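Local structure of tRNA (guanine-N(1)-)-methyltransferase (Corynebacterium diphtheriae, 7KFF) at residues A[38-43]-A[215-220]; A[175-180]-A[184-189]; A[273-276]-A[281-284]. The protein catalyses transfer of a methyl group from S-adenosylmethionine to N1 of guanine 37 in tRNA. All blocks are in the same frame, centred on the assembly; numbering follows the deposited sequence.

Contact 1: residues A[38-43]-A[215-220]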
ATOM      1  N   GLY A  38      -9.357   0.663 -15.784  1.00 15.45           N
ATOM      2  CA  GLY A  38      -9.796   0.171 -17.083  1.00 15.87           C
ATOM      3  C   GLY A  38     -10.752   1.136 -17.766  1.00 16.92           C
ATOM      4  O   GLY A  38     -10.652   1.381 -18.977  1.00 18.04           O
ATOM      5  N   LYS A  39     -11.643   1.756 -16.976  1.00 17.87           N
ATOM      6  CA  LYS A  39     -12.555   2.762 -17.511  1.00 20.43           C
ATOM      7  C   LYS A  39     -11.781   3.983 -17.980  1.00 19.01           C
ATOM      8  O   LYS A  39     -12.109   4.585 -19.010  1.00 20.56           O
ATOM      9  CB  LYS A  39     -13.540   3.210 -16.430  1.00 28.40           C
ATOM     10  CG  LYS A  39     -14.797   2.393 -16.222  1.00 39.77           C
ATOM     11  CD  LYS A  39     -14.603   0.935 -16.488  1.00 49.20           C
ATOM     12  CE  LYS A  39     -15.035   0.607 -17.902  1.00 55.65           C
ATOM     13  NZ  LYS A  39     -14.311  -0.572 -18.467  1.00 59.53           N
ATOM     14  N   ALA A  40     -10.737   4.359 -17.234  1.00 17.87           N
ATOM     15  CA  ALA A  40      -9.912   5.499 -17.623  1.00 17.37           C
ATOM     16  C   ALA A  40      -9.256   5.263 -18.973  1.00 16.59           C
ATOM     17  O   ALA A  40      -9.166   6.184 -19.792  1.00 17.81           O
ATOM     18  CB  ALA A  40      -8.852   5.764 -16.559  1.00 18.26           C
ATOM     19  N   ILE A  41      -8.759   4.050 -19.208  1.00 15.86           N
ATOM     20  CA  ILE A  41      -8.219   3.706 -20.518  1.00 15.20           C
ATOM     21  C   ILE A  41      -9.270   3.905 -21.603  1.00 15.72           C
ATOM     22  O   ILE A  41      -8.991   4.476 -22.662  1.00 16.29           O
ATOM     23  CB  ILE A  41      -7.670   2.271 -20.504  1.00 15.06           C
ATOM     24  CG1 ILE A  41      -6.471   2.166 -19.567  1.00 15.51           C
ATOM     25  CG2 ILE A  41      -7.302   1.813 -21.911  1.00 16.94           C
ATOM     26  CD1 ILE A  41      -6.020   0.747 -19.318  1.00 16.35           C
ATOM     27  N   GLU A  42     -10.502   3.465 -21.347  1.00 16.31           N
ATOM     28  CA  GLU A  42     -11.567   3.594 -22.341  1.00 16.89           C
ATOM     29  C   GLU A  42     -12.046   5.029 -22.532  1.00 17.50           C
ATOM     30  O   GLU A  42     -12.787   5.283 -23.492  1.00 20.57           O
ATOM     31  CB  GLU A  42     -12.696   2.615 -22.005  1.00 18.99           C
ATOM     32  CG  GLU A  42     -12.177   1.176 -22.089  1.00 21.31           C
ATOM     33  CD  GLU A  42     -13.202   0.075 -21.992  1.00 25.24           C
ATOM     34  OE1 GLU A  42     -14.403   0.331 -21.777  1.00 26.37           O
ATOM     35  OE2 GLU A  42     -12.772  -1.094 -22.145  1.00 25.55           O
ATOM     36  N   LYS A  43     -11.627   5.962 -21.680  1.00 18.93           N
ATOM     37  CA  LYS A  43     -11.871   7.386 -21.855  1.00 20.15           C
ATOM     38  C   LYS A  43     -10.664   8.100 -22.455  1.00 19.48           C
ATOM     39  O   LYS A  43     -10.668   9.332 -22.547  1.00 21.82           O
ATOM     40  CB  LYS A  43     -12.232   8.038 -20.516  1.00 24.18           C
ATOM     41  CG  LYS A  43     -13.543   7.546 -19.920  1.00 29.48           C
ATOM     42  CD  LYS A  43     -13.785   8.137 -18.526  1.00 36.81           C
ATOM     43  CE  LYS A  43     -14.949   7.447 -17.817  1.00 43.83           C
ATOM     44  NZ  LYS A  43     -14.831   7.535 -16.325  1.00 47.90           N
ATOM     45  N   PRO A 215      -8.942  14.398 -13.969  1.00 23.32           N
ATOM     46  CA  PRO A 215     -10.349  14.731 -14.221  1.00 25.05           C
ATOM     47  C   PRO A 215     -10.978  13.776 -15.229  1.00 24.65           C
ATOM     48  O   PRO A 215     -10.396  13.471 -16.270  1.00 24.83           O
ATOM     49  CB  PRO A 215     -10.295  16.172 -14.744  1.00 28.46           C
ATOM     50  CG  PRO A 215      -8.879  16.483 -15.015  1.00 29.09           C
ATOM     51  CD  PRO A 215      -8.035  15.532 -14.218  1.00 25.28           C
ATOM     52  N   GLY A 216     -12.177  13.295 -14.896  1.00 25.89           N
ATOM     53  CA  GLY A 216     -12.906  12.355 -15.710  1.00 26.78           C
ATOM     54  C   GLY A 216     -12.854  10.915 -15.235  1.00 27.53           C
ATOM     55  O   GLY A 216     -13.672  10.097 -15.687  1.00 29.64           O
ATOM     56  N   VAL A 217     -11.910  10.575 -14.350  1.00 25.99           N
ATOM     57  CA  VAL A 217     -11.718   9.177 -13.972  1.00 26.88           C
ATOM     58  C   VAL A 217     -12.744   8.729 -12.940  1.00 29.48           C
ATOM     59  O   VAL A 217     -13.379   7.677 -13.094  1.00 30.40           O
ATOM     60  CB  VAL A 217     -10.278   8.955 -13.488  1.00 25.67           C
ATOM     61  CG1 VAL A 217     -10.131   7.565 -12.879  1.00 26.58           C
ATOM     62  CG2 VAL A 217      -9.309   9.145 -14.659  1.00 24.61           C
ATOM     63  N   LEU A 218     -12.931   9.512 -11.873  1.00 32.07           N
ATOM     64  CA  LEU A 218     -13.896   9.131 -10.844  1.00 38.04           C
ATOM     65  C   LEU A 218     -15.333   9.252 -11.330  1.00 46.12           C
ATOM     66  O   LEU A 218     -16.209   8.529 -10.842  1.00 48.26           O
ATOM     67  CB  LEU A 218     -13.694   9.965  -9.580  1.00 38.00           C
ATOM     68  CG  LEU A 218     -12.531   9.496  -8.704  1.00 37.52           C
ATOM     69  CD1 LEU A 218     -12.159  10.566  -7.684  1.00 38.07           C
ATOM     70  CD2 LEU A 218     -12.867   8.187  -7.992  1.00 37.70           C
ATOM     71  N   GLY A 219     -15.602  10.154 -12.265  1.00 51.03           N
ATOM     72  CA  GLY A 219     -16.938  10.315 -12.794  1.00 58.09           C
ATOM     73  C   GLY A 219     -17.806  11.204 -11.923  1.00 64.19           C
ATOM     74  O   GLY A 219     -17.502  11.507 -10.768  1.00 64.88           O
ATOM     75  N   ASN A 220     -18.943  11.604 -12.497  1.00 69.03           N
ATOM     76  CA  ASN A 220     -19.776  12.638 -11.893  1.00 73.50           C
ATOM     77  C   ASN A 220     -20.138  12.351 -10.438  1.00 74.93           C
ATOM     78  O   ASN A 220     -20.389  13.289  -9.672  1.00 74.77           O
ATOM     79  CB  ASN A 220     -21.037  12.827 -12.745  1.00 75.96           C
ATOM     80  CG  ASN A 220     -21.732  11.508 -13.068  1.00 78.01           C
ATOM     81  OD1 ASN A 220     -21.891  10.650 -12.199  1.00 78.45           O
ATOM     82  ND2 ASN A 220     -22.139  11.342 -14.323  1.00 78.91           N
TER
HETATM   83  O   HOH W   1     -12.594   5.843 -15.112  1.00 36.95           O

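Contact 2: residues A[175-180]-A[184-189]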
ATOM      1  N   ARG A 175      23.239   1.334  -8.156  1.00 13.87           N
ATOM      2  CA  ARG A 175      23.797   2.117  -9.253  1.00 14.53           C
ATOM      3  C   ARG A 175      22.792   2.324 -10.379  1.00 14.87           C
ATOM      4  O   ARG A 175      22.887   3.311 -11.112  1.00 15.84           O
ATOM      5  CB  ARG A 175      25.042   1.449  -9.802  1.00 15.18           C
ATOM      6  CG  ARG A 175      26.161   1.446  -8.781  1.00 15.41           C
ATOM      7  CD  ARG A 175      27.323   0.566  -9.255  1.00 16.31           C
ATOM      8  NE  ARG A 175      26.906  -0.830  -9.327  1.00 14.90           N
ATOM      9  CZ  ARG A 175      27.657  -1.810  -9.807  1.00 14.76           C
ATOM     10  NH1 ARG A 175      28.874  -1.539 -10.255  1.00 16.02           N
ATOM     11  NH2 ARG A 175      27.195  -3.049  -9.791  1.00 16.33           N
ATOM     12  N   VAL A 176      21.815   1.421 -10.522  1.00 14.41           N
ATOM     13  CA  VAL A 176      20.775   1.605 -11.523  1.00 15.06           C
ATOM     14  C   VAL A 176      20.029   2.895 -11.253  1.00 15.02           C
ATOM     15  O   VAL A 176      19.722   3.659 -12.179  1.00 15.31           O
ATOM     16  CB  VAL A 176      19.803   0.410 -11.510  1.00 15.61           C
ATOM     17  CG1 VAL A 176      18.604   0.715 -12.379  1.00 16.76           C
ATOM     18  CG2 VAL A 176      20.521  -0.862 -11.944  1.00 15.58           C
ATOM     19  N   ILE A 177      19.684   3.115  -9.977  1.00 15.62           N
ATOM     20  CA  ILE A 177      18.933   4.288  -9.545  1.00 15.98           C
ATOM     21  C   ILE A 177      19.744   5.547  -9.786  1.00 15.80           C
ATOM     22  O   ILE A 177      19.221   6.540 -10.290  1.00 16.53           O
ATOM     23  CB  ILE A 177      18.541   4.139  -8.067  1.00 18.72           C
ATOM     24  CG1 ILE A 177      17.405   3.144  -7.867  1.00 24.78           C
ATOM     25  CG2 ILE A 177      18.056   5.481  -7.499  1.00 21.83           C
ATOM     26  CD1 ILE A 177      17.711   1.755  -8.200  1.00 26.00           C
ATOM     27  N   GLU A 178      21.040   5.520  -9.454  1.00 16.25           N
ATOM     28  CA  GLU A 178      21.854   6.711  -9.661  1.00 18.03           C
ATOM     29  C   GLU A 178      22.043   7.000 -11.144  1.00 16.84           C
ATOM     30  O   GLU A 178      21.889   8.143 -11.589  1.00 18.18           O
ATOM     31  CB  GLU A 178      23.217   6.532  -8.978  1.00 23.42           C
ATOM     32  CG  GLU A 178      23.136   6.233  -7.479  1.00 33.79           C
ATOM     33  CD  GLU A 178      22.287   7.228  -6.687  1.00 42.35           C
ATOM     34  OE1 GLU A 178      22.211   8.423  -7.074  1.00 42.69           O
ATOM     35  OE2 GLU A 178      21.709   6.804  -5.648  1.00 46.05           O
ATOM     36  N   ASP A 179      22.390   5.972 -11.926  1.00 15.97           N
ATOM     37  CA  ASP A 179      22.568   6.164 -13.359  1.00 16.08           C
ATOM     38  C   ASP A 179      21.283   6.633 -14.034  1.00 15.64           C
ATOM     39  O   ASP A 179      21.337   7.409 -15.002  1.00 16.43           O
ATOM     40  CB  ASP A 179      23.038   4.861 -13.989  1.00 17.46           C
ATOM     41  CG  ASP A 179      23.196   4.966 -15.473  1.00 17.98           C
ATOM     42  OD1 ASP A 179      24.217   5.528 -15.915  1.00 18.33           O
ATOM     43  OD2 ASP A 179      22.329   4.452 -16.204  1.00 18.59           O
ATOM     44  N   ALA A 180      20.122   6.181 -13.542  1.00 14.87           N
ATOM     45  CA  ALA A 180      18.853   6.554 -14.151  1.00 14.81           C
ATOM     46  C   ALA A 180      18.605   8.049 -14.082  1.00 15.16           C
ATOM     47  O   ALA A 180      17.823   8.573 -14.879  1.00 15.39           O
ATOM     48  CB  ALA A 180      17.708   5.801 -13.476  1.00 14.83           C
ATOM     49  N   TYR A 184      15.982  10.282 -16.185  1.00 15.69           N
ATOM     50  CA  TYR A 184      14.719  10.428 -15.489  1.00 15.39           C
ATOM     51  C   TYR A 184      14.885  11.361 -14.295  1.00 16.30           C
ATOM     52  O   TYR A 184      15.970  11.483 -13.729  1.00 15.99           O
ATOM     53  CB  TYR A 184      14.296   9.084 -14.895  1.00 14.83           C
ATOM     54  CG  TYR A 184      13.940   7.978 -15.870  1.00 14.24           C
ATOM     55  CD1 TYR A 184      12.630   7.792 -16.258  1.00 15.28           C
ATOM     56  CD2 TYR A 184      14.910   7.088 -16.343  1.00 15.33           C
ATOM     57  CE1 TYR A 184      12.274   6.781 -17.106  1.00 16.05           C
ATOM     58  CE2 TYR A 184      14.572   6.070 -17.209  1.00 15.04           C
ATOM     59  CZ  TYR A 184      13.230   5.928 -17.578  1.00 15.54           C
ATOM     60  OH  TYR A 184      12.809   4.931 -18.416  1.00 17.47           O
ATOM     61  N   ARG A 185      13.765  11.963 -13.862  1.00 15.69           N
ATOM     62  CA  ARG A 185      13.638  12.407 -12.475  1.00 14.80           C
ATOM     63  C   ARG A 185      13.317  11.173 -11.644  1.00 13.72           C
ATOM     64  O   ARG A 185      12.344  10.486 -11.949  1.00 15.27           O
ATOM     65  CB  ARG A 185      12.531  13.447 -12.366  1.00 16.30           C
ATOM     66  CG  ARG A 185      12.928  14.818 -12.932  1.00 18.52           C
ATOM     67  CD  ARG A 185      11.722  15.786 -13.043  1.00 19.58           C
ATOM     68  NE  ARG A 185      10.779  15.312 -14.047  1.00 19.19           N
ATOM     69  CZ  ARG A 185       9.515  14.961 -13.829  1.00 18.70           C
ATOM     70  NH1 ARG A 185       8.965  15.058 -12.624  1.00 19.91           N
ATOM     71  NH2 ARG A 185       8.784  14.502 -14.831  1.00 19.85           N
ATOM     72  N   VAL A 186      14.141  10.850 -10.644  1.00 14.62           N
ATOM     73  CA  VAL A 186      14.059   9.569  -9.947  1.00 13.76           C
ATOM     74  C   VAL A 186      13.549   9.786  -8.531  1.00 14.00           C
ATOM     75  O   VAL A 186      14.058  10.649  -7.810  1.00 16.18           O
ATOM     76  CB  VAL A 186      15.416   8.845  -9.929  1.00 15.26           C
ATOM     77  CG1 VAL A 186      15.322   7.514  -9.212  1.00 16.52           C
ATOM     78  CG2 VAL A 186      15.921   8.654 -11.346  1.00 15.54           C
ATOM     79  N   ARG A 187      12.568   8.978  -8.126  1.00 13.29           N
ATOM     80  CA  ARG A 187      12.060   8.973  -6.763  1.00 13.11           C
ATOM     81  C   ARG A 187      11.962   7.536  -6.270  1.00 11.97           C
ATOM     82  O   ARG A 187      11.260   6.712  -6.860  1.00 13.99           O
ATOM     83  CB  ARG A 187      10.693   9.661  -6.703  1.00 14.23           C
ATOM     84  CG  ARG A 187       9.933   9.404  -5.432  1.00 14.62           C
ATOM     85  CD  ARG A 187      10.515  10.092  -4.146  1.00 15.09           C
ATOM     86  NE  ARG A 187       9.663   9.691  -3.033  1.00 14.72           N
ATOM     87  CZ  ARG A 187       8.524  10.285  -2.699  1.00 15.42           C
ATOM     88  NH1 ARG A 187       7.744   9.779  -1.766  1.00 15.22           N
ATOM     89  NH2 ARG A 187       8.180  11.405  -3.300  1.00 16.17           N
ATOM     90  N   GLU A 188      12.632   7.244  -5.174  1.00 12.96           N
ATOM     91  CA  GLU A 188      12.427   6.019  -4.410  1.00 12.27           C
ATOM     92  C   GLU A 188      11.281   6.255  -3.440  1.00 12.22           C
ATOM     93  O   GLU A 188      11.226   7.300  -2.789  1.00 13.24           O
ATOM     94  CB  GLU A 188      13.700   5.665  -3.638  1.00 14.71           C
ATOM     95  CG  GLU A 188      14.837   5.153  -4.548  1.00 16.32           C
ATOM     96  CD  GLU A 188      16.174   5.038  -3.846  1.00 22.72           C
ATOM     97  OE1 GLU A 188      16.687   6.062  -3.343  1.00 26.34           O
ATOM     98  OE2 GLU A 188      16.733   3.927  -3.802  1.00 25.76           O
ATOM     99  N   VAL A 189      10.332   5.318  -3.388  1.00 11.74           N
ATOM    100  CA  VAL A 189       9.077   5.570  -2.686  1.00 11.70           C
ATOM    101  C   VAL A 189       8.627   4.324  -1.932  1.00 11.95           C
ATOM    102  O   VAL A 189       8.525   3.235  -2.513  1.00 12.57           O
ATOM    103  CB  VAL A 189       7.981   6.070  -3.653  1.00 13.11           C
ATOM    104  CG1 VAL A 189       7.838   5.185  -4.879  1.00 14.03           C
ATOM    105  CG2 VAL A 189       6.645   6.224  -2.943  1.00 14.31           C
TER

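Contact 3: residues A[273-276]-A[281-284]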
ATOM      1  N   ARG A 273     -12.933  10.055  15.132  1.00 19.16           N
ATOM      2  CA  ARG A 273     -12.185   8.974  14.501  1.00 20.06           C
ATOM      3  C   ARG A 273     -10.696   9.276  14.564  1.00 19.28           C
ATOM      4  O   ARG A 273      -9.886   8.385  14.834  1.00 19.59           O
ATOM      5  CB  ARG A 273     -12.637   8.767  13.055  1.00 21.38           C
ATOM      6  CG  ARG A 273     -11.879   7.651  12.304  1.00 25.47           C
ATOM      7  CD  ARG A 273     -12.137   6.266  12.880  1.00 29.52           C
ATOM      8  NE  ARG A 273     -13.469   5.783  12.522  1.00 33.30           N
ATOM      9  CZ  ARG A 273     -13.749   5.054  11.444  1.00 35.29           C
ATOM     10  NH1 ARG A 273     -15.005   4.679  11.216  1.00 37.14           N
ATOM     11  NH2 ARG A 273     -12.783   4.681  10.604  1.00 37.80           N
ATOM     12  N   THR A 274     -10.314  10.537  14.332  1.00 18.08           N
ATOM     13  CA  THR A 274      -8.894  10.889  14.385  1.00 17.76           C
ATOM     14  C   THR A 274      -8.346  10.723  15.801  1.00 18.16           C
ATOM     15  O   THR A 274      -7.248  10.187  15.992  1.00 18.73           O
ATOM     16  CB  THR A 274      -8.692  12.321  13.876  1.00 18.22           C
ATOM     17  OG1 THR A 274      -9.277  12.462  12.572  1.00 18.21           O
ATOM     18  CG2 THR A 274      -7.203  12.666  13.815  1.00 18.94           C
ATOM     19  N   TRP A 275      -9.101  11.166  16.804  1.00 19.83           N
ATOM     20  CA  TRP A 275      -8.680  10.971  18.182  1.00 21.39           C
ATOM     21  C   TRP A 275      -8.532   9.493  18.519  1.00 22.25           C
ATOM     22  O   TRP A 275      -7.570   9.100  19.185  1.00 23.27           O
ATOM     23  CB  TRP A 275      -9.693  11.622  19.117  1.00 24.38           C
ATOM     24  CG  TRP A 275      -9.389  11.401  20.555  1.00 27.60           C
ATOM     25  CD1 TRP A 275      -8.444  12.033  21.304  1.00 30.27           C
ATOM     26  CD2 TRP A 275     -10.026  10.461  21.422  1.00 31.99           C
ATOM     27  NE1 TRP A 275      -8.463  11.556  22.591  1.00 32.64           N
ATOM     28  CE2 TRP A 275      -9.423  10.586  22.689  1.00 33.59           C
ATOM     29  CE3 TRP A 275     -11.050   9.531  21.252  1.00 34.19           C
ATOM     30  CZ2 TRP A 275      -9.812   9.814  23.776  1.00 36.74           C
ATOM     31  CZ3 TRP A 275     -11.436   8.764  22.337  1.00 36.86           C
ATOM     32  CH2 TRP A 275     -10.816   8.909  23.580  1.00 37.54           C
ATOM     33  N   GLU A 276      -9.483   8.659  18.080  1.00 21.56           N
ATOM     34  CA  GLU A 276      -9.431   7.235  18.406  1.00 24.48           C
ATOM     35  C   GLU A 276      -8.215   6.558  17.795  1.00 23.04           C
ATOM     36  O   GLU A 276      -7.572   5.707  18.432  1.00 24.37           O
ATOM     37  CB  GLU A 276     -10.678   6.530  17.862  1.00 26.63           C
ATOM     38  CG  GLU A 276     -11.965   6.870  18.563  1.00 29.48           C
ATOM     39  CD  GLU A 276     -13.198   6.339  17.841  1.00 32.41           C
ATOM     40  OE1 GLU A 276     -13.130   6.018  16.622  1.00 31.54           O
ATOM     41  OE2 GLU A 276     -14.246   6.241  18.508  1.00 34.56           O
ATOM     42  N   LEU A 281      -2.178  13.154  15.098  1.00 21.68           N
ATOM     43  CA  LEU A 281      -2.508  14.131  14.068  1.00 21.16           C
ATOM     44  C   LEU A 281      -3.157  15.372  14.663  1.00 23.56           C
ATOM     45  O   LEU A 281      -3.012  16.466  14.109  1.00 24.77           O
ATOM     46  CB  LEU A 281      -3.416  13.524  13.001  1.00 20.62           C
ATOM     47  CG  LEU A 281      -2.794  12.432  12.132  1.00 21.79           C
ATOM     48  CD1 LEU A 281      -3.796  11.923  11.105  1.00 22.71           C
ATOM     49  CD2 LEU A 281      -1.533  12.919  11.439  1.00 23.49           C
ATOM     50  N   LEU A 282      -3.879  15.224  15.775  1.00 24.81           N
ATOM     51  CA  LEU A 282      -4.501  16.387  16.403  1.00 26.88           C
ATOM     52  C   LEU A 282      -3.464  17.265  17.088  1.00 29.78           C
ATOM     53  O   LEU A 282      -3.660  18.482  17.196  1.00 28.83           O
ATOM     54  CB  LEU A 282      -5.565  15.947  17.407  1.00 27.51           C
ATOM     55  CG  LEU A 282      -6.745  15.177  16.821  1.00 28.54           C
ATOM     56  CD1 LEU A 282      -7.666  14.693  17.942  1.00 30.91           C
ATOM     57  CD2 LEU A 282      -7.529  16.008  15.817  1.00 28.99           C
ATOM     58  N   ASP A 283      -2.361  16.667  17.546  1.00 33.81           N
ATOM     59  CA  ASP A 283      -1.312  17.436  18.201  1.00 38.28           C
ATOM     60  C   ASP A 283      -0.662  18.421  17.244  1.00 38.54           C
ATOM     61  O   ASP A 283      -0.168  19.466  17.675  1.00 40.41           O
ATOM     62  CB  ASP A 283      -0.235  16.505  18.755  1.00 43.65           C
ATOM     63  CG  ASP A 283      -0.751  15.609  19.858  1.00 48.94           C
ATOM     64  OD1 ASP A 283      -1.748  15.982  20.511  1.00 51.26           O
ATOM     65  OD2 ASP A 283      -0.156  14.534  20.077  1.00 50.94           O
ATOM     66  N   GLY A 284      -0.642  18.102  15.951  1.00 36.07           N
ATOM     67  CA  GLY A 284      -0.080  18.977  14.949  1.00 35.55           C
ATOM     68  C   GLY A 284      -0.977  20.094  14.467  1.00 34.71           C
ATOM     69  O   GLY A 284      -0.582  20.834  13.563  1.00 37.07           O
TER

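Contact 1: residues A[38-43]-A[215-220]
Lys43, just past the end of helix 35-42, reaches across to the backbone of Gly216 and Val217 in the long loop that follows helix 200-211. From CB the chain is directed by chi1 of -65°, which sets CG beside the backbone N and anti to the carbonyl carbon. It then runs extended, and CB and CG meet nothing of 215-220 within 4.2 Å. Lys43 CD is the first atom to meet the loop, lying 3.5 Å from Gly216 O, and Lys43 CE passes the same oxygen at 3.6 Å. At the tip, Lys43 NZ donates a hydrogen bond to Gly216 O over 2.9 Å; the nitrogen sits in the carbonyl plane, with a C=O...N angle of 159°. A second N-H goes to water 1, with 3.1 Å between Lys43 NZ and the water oxygen. That water in turn donates to Val217 O at 2.8 Å, so the ammonium holds two successive carbonyls, one directly and one through the water. Beside these polar bonds lies a small apolar contact, Ala40 CB against Val217 CG2 at 3.9 Å. Val217 has CG1 anti to its backbone N, an orientation that turns CG2 to the helix; Leu36 and Leu45 add to its packing, while Ala40 also rests on Leu46 of strand 46-52. Lys39, within the helix, ends away from the loop: Lys39 NZ makes a weak salt bridge with Glu42 OE1, 3.4 Å long. The ammonium of Lys43 thus binds one carbonyl directly and a water that serves a second, and no carboxylate across the contact. This is consistent with a protonated lysine that ties the loop to the helix end by its charge and its N-H groups together.

Contact 2: residues A[175-180]-A[184-189]
Ile177 CG2 lies 3.8 Å from Val186 CG1, where helix 175-180 packs on strand 185-189 in the knotted alpha/beta fold of the SPOUT methyltransferases. The helix belongs to a beta-alpha-beta crossover from strand 161-165 to strand 185-190, passing over the intervening strand 137-141. The axes of the short segments approach to 8.5 Å, their N-to-C directions at 148°, roughly antiparallel. Val186 spans about one turn of the helix: CG1, anti to its backbone N, crosses Ile177, whereas Val186 CG2 comes to 4.0 Å from Ala180 CB. Farther along the strand, the Glu188 side chain crosses the same isoleucine at about a right angle, Glu188 CD being 4.1 Å from Ile177 CG2. The reversal between helix and strand is fastened by Tyr184 N donating to Ala180 O over 2.8 Å, and that oxygen also lies near the plane of the Tyr184 ring, at its edge.

In the next shell, Tyr184 OH bonds to Leu86 O of helix 79-90, and Gln174 NE2 holds Glu188 OE2, which forms a long, weak ion pair with Arg273 of the second subunit. Asp179 forms a salt bridge with Arg246 of that subunit. Val189 touches bound S-adenosyl-L-homocysteine. Beside it, Arg187 NE reaches Glu188 O at 2.9 Å; the oxygen lies in the guanidinium plane, but the donor stands 45° out of the carbonyl plane.

Contact 3: residues A[273-276]-A[281-284]
Thr274 OG1 is gripped by two backbone groups: it donates to Ser270 O, one turn earlier in helix 259-277, and accepts from Leu234 N in the loop that runs beside the helix. With its hydroxyl engaged there, Thr274 presents its methyl to segment 281-284. A chi1 of -54° puts OG1 beside the backbone N and CG2 anti to it, and CG2 enters the angle between two successive leucines. Thr274 CG2 lies 4.0 Å from Leu281 CB and 3.9 Å from Leu282 CD2. The Leu282 branch slants across the threonine, so that CG as well as CD2 meets the methyl. The other methyl, Leu282 CD1, is turned to the next residue of the helix and comes 3.9 Å from Trp275 CB; it lies near the indole plane, at the ring's edge and not over a face. Trp275 itself has CG anti to the backbone N (chi1 176°), which carries the ring away from segment 281-284 to helix 289-299, where it packs on Val295, Leu298 and Arg299. Leu282 touches Val295 too, and Leu233 touches both Thr274 and Leu282, so a third helix and a loop add to the packing. No hydrogen bond joins the two segments directly; methyl and methylene groups do the touching. Arg273 looks instead to the second subunit, giving a hydrogen bond from NH2 to Ala144 O of that chain. A long helix followed by the short, weakly bonded helix 279-283 and helix 289-299, which packs back on Trp275 and Leu282, with leucine side chains and a threonine methyl packed in the bend, is consistent with the helical C-terminal domain of TrmD enzymes, which lies close to the cofactor site of the partner subunit.

How the contacts relate
Contact 2 is the buried one of the three, joining a crossover helix to an inner strand of the parallel sheet, whereas contacts 1 and 3 are only partly buried. No two contacts share a helix or strand, and their centres stand 30 to 35 Å apart. Chemistry follows place: near the surface, contact 1 relies on a lysine, carbonyls and a water beside one small apolar touch; contact 2 combines branched side chains with a backbone bond; contact 3 is apolar across its segments. Contacts 2 and 3 also meet across the dimer, whereas no other chain of the assembly touches contact 1.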